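Local structure of mRNA interferase toxin RelE (Escherichia coli, 4FXI) at residues A[13-16]-A[17-20]; A[22-25]-A[26-29]; A[37-40]-A[41-44]; A[65-68]-A[69-72]. The protein cleaves mRNA in the ribosomal A site between the second and third codon positions, inhibiting translation during amino acid starvation as the toxin of a type II toxin-antitoxin system. The protein carries 1 engineered substitution. All coordinates share one frame; numbering follows the deposited sequence.

Contact 1 of 4, residues A[13-16]-A[17-20]; sequences KEWR and KLGS
K13 to K17 form the last turn of helix 9-17, L18 follows it, and the hydrogen bonds loosen as the helix ends. K17 N still donates to K13 O at 3.0 Å, with an N-H...O angle of 145°. The next bond is poorer: L18 N to E14 O, at 3.1 Å, is weak. L18 N also makes a weak, longer bond to W15 O. L18 is the first residue to leave helical backbone angles, and G19 then takes the N-cap position of helix 20-35. This short turn joins the two N-terminal helices of the RelE fold. L18 folds back on W15. Its CB lies 3.2 Å from W15 O, a tight approach, and its CD2 reaches W15 CE3 at 4.0 Å, coming obliquely to the indole. W15 sets its CG anti to the backbone N (chi1 -176°), which sends the indole off the helix. There the ring meets F7 with planes at about 55° and touches L26 and L62. R16 bends at chi2 and chi3, so that its CZ comes to the indole edge; W15 CD1 lies 3.5 Å above the guanidinium plane, toward its rim. W15 O also accepts R23 NE of the next helix. K17 CG passes 3.5 Å from K13 O before the amine leads away. The carboxylate of E14 is held outside the turn: E14 OE2 forms a salt bridge with R93 and E14 OE1 accepts the backbone N-H of V78.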
ATOM      1  N   LYS A  13       7.786   7.501  -5.433  1.00 42.08           N
ATOM      2  CA  LYS A  13       7.532   8.469  -6.495  1.00 36.54           C
ATOM      3  C   LYS A  13       6.037   8.601  -6.782  1.00 41.23           C
ATOM      4  O   LYS A  13       5.523   9.708  -6.928  1.00 40.94           O
ATOM      5  CB  LYS A  13       8.302   8.096  -7.763  1.00 45.75           C
ATOM      6  CG  LYS A  13       9.810   8.199  -7.607  1.00 53.55           C
ATOM      7  CD  LYS A  13      10.529   7.628  -8.824  1.00 69.86           C
ATOM      8  CE  LYS A  13      12.038   7.616  -8.621  1.00 75.36           C
ATOM      9  NZ  LYS A  13      12.727   6.824  -9.675  1.00 83.99           N
ATOM     10  N   GLU A  14       5.344   7.465  -6.858  1.00 41.89           N
ATOM     11  CA  GLU A  14       3.890   7.459  -7.002  1.00 42.30           C
ATOM     12  C   GLU A  14       3.225   8.261  -5.887  1.00 46.13           C
ATOM     13  O   GLU A  14       2.321   9.066  -6.129  1.00 39.07           O
ATOM     14  CB  GLU A  14       3.364   6.021  -7.003  1.00 32.13           C
ATOM     15  CG  GLU A  14       3.726   5.254  -8.283  1.00 34.73           C
ATOM     16  CD  GLU A  14       3.476   3.765  -8.175  1.00 45.86           C
ATOM     17  OE1 GLU A  14       3.594   3.216  -7.058  1.00 38.11           O
ATOM     18  OE2 GLU A  14       3.164   3.140  -9.213  1.00 47.41           O
ATOM     19  N   TRP A  15       3.688   8.034  -4.662  1.00 40.97           N
ATOM     20  CA  TRP A  15       3.176   8.740  -3.496  1.00 31.93           C
ATOM     21  C   TRP A  15       3.284  10.261  -3.645  1.00 38.27           C
ATOM     22  O   TRP A  15       2.328  10.986  -3.371  1.00 38.23           O
ATOM     23  CB  TRP A  15       3.938   8.289  -2.255  1.00 35.60           C
ATOM     24  CG  TRP A  15       3.450   8.871  -0.964  1.00 32.41           C
ATOM     25  CD1 TRP A  15       4.034   9.882  -0.247  1.00 30.29           C
ATOM     26  CD2 TRP A  15       2.298   8.461  -0.215  1.00 33.00           C
ATOM     27  NE1 TRP A  15       3.312  10.121   0.898  1.00 33.87           N
ATOM     28  CE2 TRP A  15       2.241   9.268   0.936  1.00 31.00           C
ATOM     29  CE3 TRP A  15       1.302   7.495  -0.416  1.00 33.08           C
ATOM     30  CZ2 TRP A  15       1.230   9.133   1.890  1.00 36.17           C
ATOM     31  CZ3 TRP A  15       0.308   7.362   0.530  1.00 33.52           C
ATOM     32  CH2 TRP A  15       0.279   8.175   1.670  1.00 33.72           C
ATOM     33  N   ARG A  16       4.437  10.747  -4.087  1.00 39.85           N
ATOM     34  CA  ARG A  16       4.629  12.192  -4.178  1.00 40.33           C
ATOM     35  C   ARG A  16       3.884  12.810  -5.372  1.00 45.66           C
ATOM     36  O   ARG A  16       3.549  13.996  -5.353  1.00 43.08           O
ATOM     37  CB  ARG A  16       6.121  12.555  -4.186  1.00 41.63           C
ATOM     38  CG  ARG A  16       6.961  11.744  -3.195  1.00 46.50           C
ATOM     39  CD  ARG A  16       7.439  12.532  -1.967  1.00 50.01           C
ATOM     40  NE  ARG A  16       6.355  12.877  -1.058  1.00 47.97           N
ATOM     41  CZ  ARG A  16       6.372  12.697   0.265  1.00 45.00           C
ATOM     42  NH1 ARG A  16       7.422  12.174   0.874  1.00 40.78           N
ATOM     43  NH2 ARG A  16       5.322  13.051   0.984  1.00 39.57           N
ATOM     44  N   LYS A  17       3.608  12.009  -6.400  1.00 47.38           N
ATOM     45  CA  LYS A  17       2.852  12.493  -7.560  1.00 53.91           C
ATOM     46  C   LYS A  17       1.346  12.564  -7.293  1.00 53.57           C
ATOM     47  O   LYS A  17       0.617  13.281  -7.973  1.00 52.62           O
ATOM     48  CB  LYS A  17       3.118  11.629  -8.796  1.00 51.51           C
ATOM     49  CG  LYS A  17       4.454  11.899  -9.462  1.00 59.06           C
ATOM     50  CD  LYS A  17       4.458  11.401 -10.899  1.00 62.93           C
ATOM     51  CE  LYS A  17       5.750  11.781 -11.611  1.00 73.41           C
ATOM     52  NZ  LYS A  17       5.703  11.464 -13.069  1.00 78.57           N
ATOM     53  N   LEU A  18       0.894  11.809  -6.301  1.00 43.49           N
ATOM     54  CA  LEU A  18      -0.506  11.788  -5.898  1.00 43.16           C
ATOM     55  C   LEU A  18      -1.081  13.200  -5.693  1.00 47.39           C
ATOM     56  O   LEU A  18      -0.374  14.111  -5.272  1.00 42.78           O
ATOM     57  CB  LEU A  18      -0.614  11.003  -4.591  1.00 48.92           C
ATOM     58  CG  LEU A  18      -1.586   9.850  -4.379  1.00 47.69           C
ATOM     59  CD1 LEU A  18      -1.659   8.920  -5.577  1.00 41.19           C
ATOM     60  CD2 LEU A  18      -1.150   9.089  -3.129  1.00 44.07           C
ATOM     61  N   GLY A  19      -2.363  13.377  -5.991  1.00 43.56           N
ATOM     62  CA  GLY A  19      -3.044  14.614  -5.642  1.00 43.84           C
ATOM     63  C   GLY A  19      -3.087  14.800  -4.135  1.00 46.03           C
ATOM     64  O   GLY A  19      -2.991  13.831  -3.374  1.00 43.05           O
ATOM     65  N   SER A  20      -3.229  16.047  -3.700  1.00 49.08           N
ATOM     66  CA  SER A  20      -3.156  16.386  -2.280  1.00 49.85           C
ATOM     67  C   SER A  20      -4.255  15.718  -1.447  1.00 46.85           C
ATOM     68  O   SER A  20      -3.978  15.110  -0.407  1.00 45.51           O
ATOM     69  CB  SER A  20      -3.198  17.906  -2.098  1.00 52.95           C
ATOM     70  OG  SER A  20      -3.004  18.265  -0.743  1.00 64.97           O
TER

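Contact 2 of 4, residues A[22-25]-A[26-29]; sequences VREQ and LKKK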
ATOM      1  N   VAL A  22      -6.143  13.094  -2.090  1.00 47.26           N
ATOM      2  CA  VAL A  22      -6.038  11.637  -2.094  1.00 34.51           C
ATOM      3  C   VAL A  22      -4.873  11.137  -1.231  1.00 38.49           C
ATOM      4  O   VAL A  22      -5.001  10.147  -0.506  1.00 41.23           O
ATOM      5  CB  VAL A  22      -5.927  11.071  -3.535  1.00 42.09           C
ATOM      6  CG1 VAL A  22      -5.532   9.598  -3.515  1.00 42.96           C
ATOM      7  CG2 VAL A  22      -7.245  11.244  -4.269  1.00 47.60           C
ATOM      8  N   ARG A  23      -3.740  11.822  -1.299  1.00 37.98           N
ATOM      9  CA  ARG A  23      -2.601  11.441  -0.467  1.00 39.15           C
ATOM     10  C   ARG A  23      -2.933  11.548   1.021  1.00 36.26           C
ATOM     11  O   ARG A  23      -2.585  10.662   1.798  1.00 38.32           O
ATOM     12  CB  ARG A  23      -1.373  12.296  -0.779  1.00 40.74           C
ATOM     13  CG  ARG A  23      -0.137  11.890   0.009  1.00 40.99           C
ATOM     14  CD  ARG A  23       1.022  12.861  -0.215  1.00 48.08           C
ATOM     15  NE  ARG A  23       1.316  13.042  -1.629  1.00 65.07           N
ATOM     16  CZ  ARG A  23       1.086  14.160  -2.309  1.00 59.03           C
ATOM     17  NH1 ARG A  23       0.561  15.223  -1.706  1.00 55.79           N
ATOM     18  NH2 ARG A  23       1.390  14.218  -3.596  1.00 64.45           N
ATOM     19  N   GLU A  24      -3.607  12.627   1.414  1.00 37.42           N
ATOM     20  CA  GLU A  24      -3.953  12.826   2.821  1.00 37.65           C
ATOM     21  C   GLU A  24      -4.905  11.745   3.318  1.00 38.84           C
ATOM     22  O   GLU A  24      -4.839  11.340   4.482  1.00 38.59           O
ATOM     23  CB  GLU A  24      -4.561  14.214   3.064  1.00 41.57           C
ATOM     24  CG  GLU A  24      -3.575  15.379   2.910  1.00 51.33           C
ATOM     25  CD  GLU A  24      -2.358  15.265   3.825  1.00 61.73           C
ATOM     26  OE1 GLU A  24      -1.227  15.464   3.336  1.00 67.44           O
ATOM     27  OE2 GLU A  24      -2.527  14.982   5.031  1.00 60.36           O
ATOM     28  N   GLN A  25      -5.802  11.302   2.441  1.00 38.27           N
ATOM     29  CA  GLN A  25      -6.754  10.242   2.771  1.00 43.19           C
ATOM     30  C   GLN A  25      -6.022   8.936   3.019  1.00 36.51           C
ATOM     31  O   GLN A  25      -6.277   8.243   4.006  1.00 32.49           O
ATOM     32  CB  GLN A  25      -7.751  10.038   1.629  1.00 42.64           C
ATOM     33  CG  GLN A  25      -8.749  11.162   1.450  1.00 50.84           C
ATOM     34  CD  GLN A  25      -9.742  10.871   0.343  1.00 53.34           C
ATOM     35  OE1 GLN A  25     -10.692  10.108   0.529  1.00 51.88           O
ATOM     36  NE2 GLN A  25      -9.519  11.465  -0.820  1.00 53.27           N
ATOM     37  N   LEU A  26      -5.113   8.601   2.106  1.00 35.04           N
ATOM     38  CA  LEU A  26      -4.299   7.397   2.231  1.00 33.79           C
ATOM     39  C   LEU A  26      -3.334   7.514   3.400  1.00 33.95           C
ATOM     40  O   LEU A  26      -3.026   6.526   4.067  1.00 29.87           O
ATOM     41  CB  LEU A  26      -3.508   7.144   0.951  1.00 33.36           C
ATOM     42  CG  LEU A  26      -4.290   6.714  -0.288  1.00 36.72           C
ATOM     43  CD1 LEU A  26      -3.346   6.634  -1.476  1.00 35.64           C
ATOM     44  CD2 LEU A  26      -4.966   5.371  -0.046  1.00 36.33           C
ATOM     45  N   LYS A  27      -2.859   8.729   3.662  1.00 30.46           N
ATOM     46  CA  LYS A  27      -1.881   8.908   4.723  1.00 29.39           C
ATOM     47  C   LYS A  27      -2.469   8.579   6.089  1.00 27.23           C
ATOM     48  O   LYS A  27      -1.835   7.887   6.888  1.00 32.49           O
ATOM     49  CB  LYS A  27      -1.295  10.324   4.703  1.00 32.65           C
ATOM     50  CG  LYS A  27      -0.401  10.631   5.889  1.00 31.02           C
ATOM     51  CD  LYS A  27       0.190  12.043   5.775  1.00 31.68           C
ATOM     52  CE  LYS A  27       0.816  12.483   7.074  1.00 37.54           C
ATOM     53  NZ  LYS A  27       1.603  13.759   6.931  1.00 35.54           N
ATOM     54  N   LYS A  28      -3.688   9.053   6.344  1.00 28.51           N
ATOM     55  CA  LYS A  28      -4.372   8.766   7.605  1.00 30.30           C
ATOM     56  C   LYS A  28      -4.495   7.269   7.843  1.00 28.55           C
ATOM     57  O   LYS A  28      -4.262   6.781   8.954  1.00 29.35           O
ATOM     58  CB  LYS A  28      -5.759   9.405   7.621  1.00 36.12           C
ATOM     59  CG  LYS A  28      -6.568   9.084   8.858  1.00 50.15           C
ATOM     60  CD  LYS A  28      -7.852   9.899   8.905  1.00 66.59           C
ATOM     61  CE  LYS A  28      -8.929   9.198   9.726  1.00 72.24           C
ATOM     62  NZ  LYS A  28      -8.452   8.833  11.087  1.00 73.37           N
ATOM     63  N   LYS A  29      -4.857   6.548   6.786  1.00 30.47           N
ATOM     64  CA  LYS A  29      -5.024   5.098   6.846  1.00 28.90           C
ATOM     65  C   LYS A  29      -3.688   4.356   6.982  1.00 24.23           C
ATOM     66  O   LYS A  29      -3.576   3.381   7.732  1.00 24.72           O
ATOM     67  CB  LYS A  29      -5.805   4.612   5.623  1.00 29.11           C
ATOM     68  CG  LYS A  29      -7.257   5.110   5.581  1.00 32.87           C
ATOM     69  CD  LYS A  29      -7.975   4.598   4.329  1.00 39.19           C
ATOM     70  CE  LYS A  29      -9.463   4.899   4.367  1.00 49.07           C
ATOM     71  NZ  LYS A  29     -10.129   4.174   5.490  1.00 59.20           N
TER
HETATM   72  O   HOH W   1      -0.490  15.544   6.747  1.00 51.60           O
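K27 N donates to R23 O at 2.7 Å, a short helical bond with an N-H...O angle of 140°. Its neighbours on the helix repeat the pattern. L26 N binds V22 O at 3.0 Å and K28 N binds E24 O at 3.2 Å. The solvent side carries the side-chain link between E24 and K27, three residues apart. The two chains run side by side and point the same way. K27 is extended throughout, whereas E24 bends at chi2 (-57°), and this brings OE2 alongside the lysine methylenes. The charged atoms do not meet, since E24 OE2 and K27 NZ are 4.7 Å apart. A water fills in: it donates to E24 OE2 at 2.7 Å and accepts from K27 NZ at 2.8 Å. Helix 20-35 is amphipathic here, with L26 as the buried residue. L26 CG lies close to V22 O, and L26 CD1 touches V22 CG1 at 4.2 Å. Beyond the helix L26 packs on I53 and L55, and its side chain is about 6 Å from that of R61, an inferred transition-state stabiliser. K29 lays its CG near Q25 O and also packs on I53 and L55. K28 forms a salt bridge with E32, one turn further on, while Q25 NE2 gives a weak hydrogen bond to T21 O.

Contact 3 of 4, residues A[37-40]-A[41-44]; sequences PRIE and ANKL
A water joins E40 and K43. It donates to E40 OE1 at 2.6 Å and accepts from K43 NZ at 2.7 Å. The direct salt bridge is long, with E40 OE1 and K43 NZ 3.9 Å apart, so the water carries much of the link. The side chains cross at a slant. E40 bends at chi2 (71°) and K43 at chi3, which turns the carboxylate and the amine to the same water. The backbone holds the two residues in this spacing. N42 N donates to I39 O at 2.9 Å, and K43 N to E40 O at 3.1 Å. Both bonds span three residues, as expected of a short 3-10 turn in the loop between helix 20-35 and strand 52-54. I39 and N42 lie alongside each other and point the same way. I39 CG2 packs against N42 ND2 at 3.6 Å. N42 also makes backbone hydrogen bonds with K52, the inferred proton acceptor, and the two side chains are about 4 Å apart. R38 brings a second positive charge to this side, with R38 NH1 and K43 NZ 4.8 Å apart; R38 NH1 is paired with D49 and also hydrogen-bonded to Y51 OH, and R38 NH2 is paired with D68. E40, D49 and D68 probably offset the positive charges of R38 and K43. With its charged ends bridged by water, the E40-K43 link is probably weaker than a close salt bridge, and the backbone bonds give the turn its shape.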
ATOM      1  N   PRO A  37      -0.470  -3.681  11.277  1.00 22.46           N
ATOM      2  CA  PRO A  37      -0.645  -3.702   9.819  1.00 22.73           C
ATOM      3  C   PRO A  37      -1.333  -4.935   9.245  1.00 23.41           C
ATOM      4  O   PRO A  37      -1.765  -4.886   8.108  1.00 21.76           O
ATOM      5  CB  PRO A  37       0.800  -3.598   9.306  1.00 26.82           C
ATOM      6  CG  PRO A  37       1.599  -4.289  10.371  1.00 25.44           C
ATOM      7  CD  PRO A  37       0.946  -3.842  11.663  1.00 25.02           C
ATOM      8  N   ARG A  38      -1.436  -6.012  10.009  1.00 22.89           N
ATOM      9  CA  ARG A  38      -2.137  -7.182   9.513  1.00 23.66           C
ATOM     10  C   ARG A  38      -3.606  -7.007   9.826  1.00 32.92           C
ATOM     11  O   ARG A  38      -4.042  -7.175  10.965  1.00 37.59           O
ATOM     12  CB  ARG A  38      -1.570  -8.456  10.133  1.00 25.74           C
ATOM     13  CG  ARG A  38      -0.107  -8.689   9.757  1.00 27.42           C
ATOM     14  CD  ARG A  38       0.352 -10.061  10.233  1.00 32.14           C
ATOM     15  NE  ARG A  38       1.753 -10.330   9.925  1.00 31.25           N
ATOM     16  CZ  ARG A  38       2.191 -10.725   8.734  1.00 36.31           C
ATOM     17  NH1 ARG A  38       1.340 -10.884   7.727  1.00 33.39           N
ATOM     18  NH2 ARG A  38       3.483 -10.956   8.550  1.00 37.66           N
ATOM     19  N   ILE A  39      -4.347  -6.586   8.814  1.00 26.94           N
ATOM     20  CA  ILE A  39      -5.771  -6.351   8.943  1.00 19.72           C
ATOM     21  C   ILE A  39      -6.352  -7.376   7.986  1.00 25.13           C
ATOM     22  O   ILE A  39      -6.279  -7.202   6.772  1.00 29.19           O
ATOM     23  CB  ILE A  39      -6.118  -4.929   8.477  1.00 19.34           C
ATOM     24  CG1 ILE A  39      -5.431  -3.898   9.377  1.00 26.20           C
ATOM     25  CG2 ILE A  39      -7.622  -4.701   8.479  1.00 23.36           C
ATOM     26  CD1 ILE A  39      -5.537  -2.488   8.862  1.00 29.43           C
ATOM     27  N   GLU A  40      -6.898  -8.452   8.544  1.00 23.88           N
ATOM     28  CA  GLU A  40      -7.265  -9.627   7.748  1.00 23.65           C
ATOM     29  C   GLU A  40      -8.259  -9.311   6.640  1.00 29.31           C
ATOM     30  O   GLU A  40      -8.178  -9.884   5.538  1.00 30.58           O
ATOM     31  CB  GLU A  40      -7.767 -10.744   8.670  1.00 27.40           C
ATOM     32  CG  GLU A  40      -8.167 -12.020   7.943  1.00 32.01           C
ATOM     33  CD  GLU A  40      -6.993 -12.798   7.372  1.00 40.27           C
ATOM     34  OE1 GLU A  40      -5.823 -12.464   7.667  1.00 34.92           O
ATOM     35  OE2 GLU A  40      -7.249 -13.763   6.617  1.00 42.13           O
ATOM     36  N   ALA A  41      -9.160  -8.368   6.905  1.00 25.88           N
ATOM     37  CA  ALA A  41     -10.167  -7.971   5.917  1.00 28.08           C
ATOM     38  C   ALA A  41      -9.538  -7.399   4.649  1.00 32.41           C
ATOM     39  O   ALA A  41     -10.138  -7.439   3.565  1.00 32.16           O
ATOM     40  CB  ALA A  41     -11.146  -6.967   6.517  1.00 36.12           C
ATOM     41  N   ASN A  42      -8.323  -6.887   4.787  1.00 27.22           N
ATOM     42  CA  ASN A  42      -7.654  -6.185   3.701  1.00 29.62           C
ATOM     43  C   ASN A  42      -6.543  -7.001   3.069  1.00 27.45           C
ATOM     44  O   ASN A  42      -5.774  -6.497   2.236  1.00 28.11           O
ATOM     45  CB  ASN A  42      -7.093  -4.858   4.215  1.00 27.09           C
ATOM     46  CG  ASN A  42      -8.182  -3.896   4.655  1.00 29.97           C
ATOM     47  OD1 ASN A  42      -9.356  -4.081   4.346  1.00 33.92           O
ATOM     48  ND2 ASN A  42      -7.789  -2.855   5.371  1.00 28.26           N
ATOM     49  N   LYS A  43      -6.441  -8.259   3.480  1.00 30.63           N
ATOM     50  CA  LYS A  43      -5.411  -9.141   2.959  1.00 32.19           C
ATOM     51  C   LYS A  43      -5.646  -9.446   1.489  1.00 36.97           C
ATOM     52  O   LYS A  43      -6.762  -9.778   1.087  1.00 34.81           O
ATOM     53  CB  LYS A  43      -5.344 -10.430   3.782  1.00 40.23           C
ATOM     54  CG  LYS A  43      -4.453 -11.489   3.163  1.00 44.80           C
ATOM     55  CD  LYS A  43      -4.109 -12.606   4.138  1.00 56.79           C
ATOM     56  CE  LYS A  43      -3.205 -12.097   5.243  1.00 65.14           C
ATOM     57  NZ  LYS A  43      -2.441 -13.182   5.924  1.00 68.08           N
ATOM     58  N   LEU A  44      -4.598  -9.334   0.679  1.00 29.66           N
ATOM     59  CA  LEU A  44      -4.719  -9.655  -0.751  1.00 29.13           C
ATOM     60  C   LEU A  44      -4.485 -11.133  -1.061  1.00 30.97           C
ATOM     61  O   LEU A  44      -3.632 -11.789  -0.457  1.00 34.18           O
ATOM     62  CB  LEU A  44      -3.719  -8.815  -1.549  1.00 30.79           C
ATOM     63  CG  LEU A  44      -3.955  -7.314  -1.452  1.00 41.74           C
ATOM     64  CD1 LEU A  44      -2.847  -6.573  -2.173  1.00 46.93           C
ATOM     65  CD2 LEU A  44      -5.311  -6.964  -2.038  1.00 52.47           C
TER
HETATM   66  O   HOH W   2      -4.119 -14.435   7.557  1.00 55.89           O

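Contact 4 of 4, residues A[65-68]-A[69-72]; sequences QVID and EKVV
I67 and V72 form an antiparallel hydrogen-bonded pair, with I67 N to V72 O at 2.9 Å and V72 N to I67 O at 3.1 Å. I67 O accepts a second bond, from K70 N at 3.1 Å; the two donors come from opposite faces of its carbonyl plane. V71 N binds D68 O from well above the D68 carbonyl plane. This is the tight hairpin between strands 60-67 and 72-78. V71 and V72 both face I67, which fits a G1 beta bulge, and V71 has left-handed backbone angles (48°/47°). I67 and V72 point the same way from the sheet and lie side by side. V72 holds its CG1 in the crowded position between backbone N and carbonyl carbon (chi1 72°), and there it meets I67 CB at 3.6 Å. The CG2 branch of I67 has E69 OE2 at 3.4 Å. E69 bends at chi2 and crosses I67 at about a right angle. K70 CG also approaches I67 CG2, at 4.2 Å. I67 packs further on F74. The carboxylate of D68 is used outside the hairpin: D68 OD1 is hydrogen-bonded to Y3 OH, and D68 OD2 forms a salt bridge with R38.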
ATOM      1  N   GLN A  65       3.519  -4.742   1.812  1.00 26.58           N
ATOM      2  CA  GLN A  65       3.958  -6.050   2.275  1.00 30.71           C
ATOM      3  C   GLN A  65       4.372  -5.937   3.736  1.00 31.21           C
ATOM      4  O   GLN A  65       5.103  -5.021   4.099  1.00 29.80           O
ATOM      5  CB  GLN A  65       5.159  -6.487   1.434  1.00 29.63           C
ATOM      6  CG  GLN A  65       5.724  -7.843   1.773  1.00 30.22           C
ATOM      7  CD  GLN A  65       6.970  -8.166   0.954  1.00 33.19           C
ATOM      8  OE1 GLN A  65       7.850  -7.326   0.780  1.00 45.17           O
ATOM      9  NE2 GLN A  65       7.038  -9.374   0.443  1.00 34.16           N
ATOM     10  N   VAL A  66       3.916  -6.853   4.585  1.00 26.64           N
ATOM     11  CA  VAL A  66       4.395  -6.844   5.970  1.00 28.16           C
ATOM     12  C   VAL A  66       5.620  -7.740   6.126  1.00 29.49           C
ATOM     13  O   VAL A  66       5.584  -8.914   5.769  1.00 34.61           O
ATOM     14  CB  VAL A  66       3.306  -7.288   6.933  1.00 30.39           C
ATOM     15  CG1 VAL A  66       3.860  -7.356   8.351  1.00 31.33           C
ATOM     16  CG2 VAL A  66       2.131  -6.313   6.855  1.00 29.26           C
ATOM     17  N   ILE A  67       6.706  -7.190   6.655  1.00 27.78           N
ATOM     18  CA  ILE A  67       7.954  -7.939   6.764  1.00 29.08           C
ATOM     19  C   ILE A  67       8.370  -8.041   8.224  1.00 27.80           C
ATOM     20  O   ILE A  67       9.065  -7.161   8.750  1.00 32.26           O
ATOM     21  CB  ILE A  67       9.085  -7.289   5.932  1.00 32.54           C
ATOM     22  CG1 ILE A  67       8.610  -7.045   4.489  1.00 34.61           C
ATOM     23  CG2 ILE A  67      10.346  -8.160   5.959  1.00 36.23           C
ATOM     24  CD1 ILE A  67       9.611  -6.322   3.617  1.00 36.59           C
ATOM     25  N   ASP A  68       7.932  -9.110   8.879  1.00 33.87           N
ATOM     26  CA  ASP A  68       8.125  -9.254  10.326  1.00 28.28           C
ATOM     27  C   ASP A  68       9.593  -9.246  10.741  1.00 32.91           C
ATOM     28  O   ASP A  68       9.932  -8.725  11.798  1.00 36.24           O
ATOM     29  CB  ASP A  68       7.479 -10.549  10.828  1.00 45.24           C
ATOM     30  CG  ASP A  68       5.966 -10.479  10.857  1.00 47.86           C
ATOM     31  OD1 ASP A  68       5.421  -9.358  10.850  1.00 47.73           O
ATOM     32  OD2 ASP A  68       5.325 -11.551  10.908  1.00 50.67           O
ATOM     33  N   GLU A  69      10.459  -9.827   9.914  1.00 40.00           N
ATOM     34  CA  GLU A  69      11.871  -9.955  10.271  1.00 42.27           C
ATOM     35  C   GLU A  69      12.544  -8.587  10.377  1.00 44.14           C
ATOM     36  O   GLU A  69      13.583  -8.446  11.022  1.00 46.02           O
ATOM     37  CB  GLU A  69      12.613 -10.840   9.268  1.00 39.97           C
ATOM     38  CG  GLU A  69      11.802 -12.026   8.755  1.00 62.98           C
ATOM     39  CD  GLU A  69      10.923 -11.669   7.561  1.00 69.16           C
ATOM     40  OE1 GLU A  69       9.680 -11.686   7.701  1.00 49.27           O
ATOM     41  OE2 GLU A  69      11.478 -11.376   6.479  1.00 84.91           O
ATOM     42  N   LYS A  70      11.946  -7.580   9.747  1.00 33.55           N
ATOM     43  CA  LYS A  70      12.491  -6.223   9.799  1.00 34.92           C
ATOM     44  C   LYS A  70      11.545  -5.277  10.523  1.00 35.01           C
ATOM     45  O   LYS A  70      11.800  -4.066  10.621  1.00 32.39           O
ATOM     46  CB  LYS A  70      12.790  -5.701   8.387  1.00 35.42           C
ATOM     47  CG  LYS A  70      13.823  -6.527   7.626  1.00 43.38           C
ATOM     48  CD  LYS A  70      14.074  -5.939   6.242  1.00 59.46           C
ATOM     49  CE  LYS A  70      14.423  -4.455   6.331  1.00 66.93           C
ATOM     50  NZ  LYS A  70      14.528  -3.811   4.994  1.00 77.15           N
ATOM     51  N   VAL A  71      10.466  -5.846  11.050  1.00 30.46           N
ATOM     52  CA  VAL A  71       9.395  -5.092  11.693  1.00 33.25           C
ATOM     53  C   VAL A  71       8.973  -3.907  10.822  1.00 38.65           C
ATOM     54  O   VAL A  71       8.836  -2.781  11.302  1.00 32.53           O
ATOM     55  CB  VAL A  71       9.802  -4.573  13.094  1.00 39.77           C
ATOM     56  CG1 VAL A  71       8.558  -4.283  13.921  1.00 36.38           C
ATOM     57  CG2 VAL A  71      10.680  -5.582  13.807  1.00 43.98           C
ATOM     58  N   VAL A  72       8.781  -4.165   9.533  1.00 30.62           N
ATOM     59  CA  VAL A  72       8.510  -3.081   8.606  0.82 20.60           C
ATOM     60  C   VAL A  72       7.272  -3.297   7.726  1.00 27.58           C
ATOM     61  O   VAL A  72       6.943  -4.432   7.339  1.00 29.13           O
ATOM     62  CB  VAL A  72       9.746  -2.788   7.721  1.00 31.97           C
ATOM     63  CG1 VAL A  72       9.944  -3.888   6.707  0.81 32.37           C
ATOM     64  CG2 VAL A  72       9.594  -1.451   7.017  0.92 33.69           C
TER

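The four contacts follow one another along the chain in series; none nests in or crosses another. Contact 1 closes helix 9-17 and leads by a short turn into helix 20-35, where contact 2 lies. The two touch: L18 CD2 of the turn lies 3.7 Å from L26 CD1, which ties the turn to helix 20-35. Contact 3 closes a turn in the loop that leads to strand 52-54. Contact 4 closes the hairpin between the sheet's two central strands. Contacts 3 and 4 also meet: P37 CB lies 3.9 Å from V66 CG2. The centres of contacts 1 and 4 are about 24 Å apart, on opposite sides of the chain's centre.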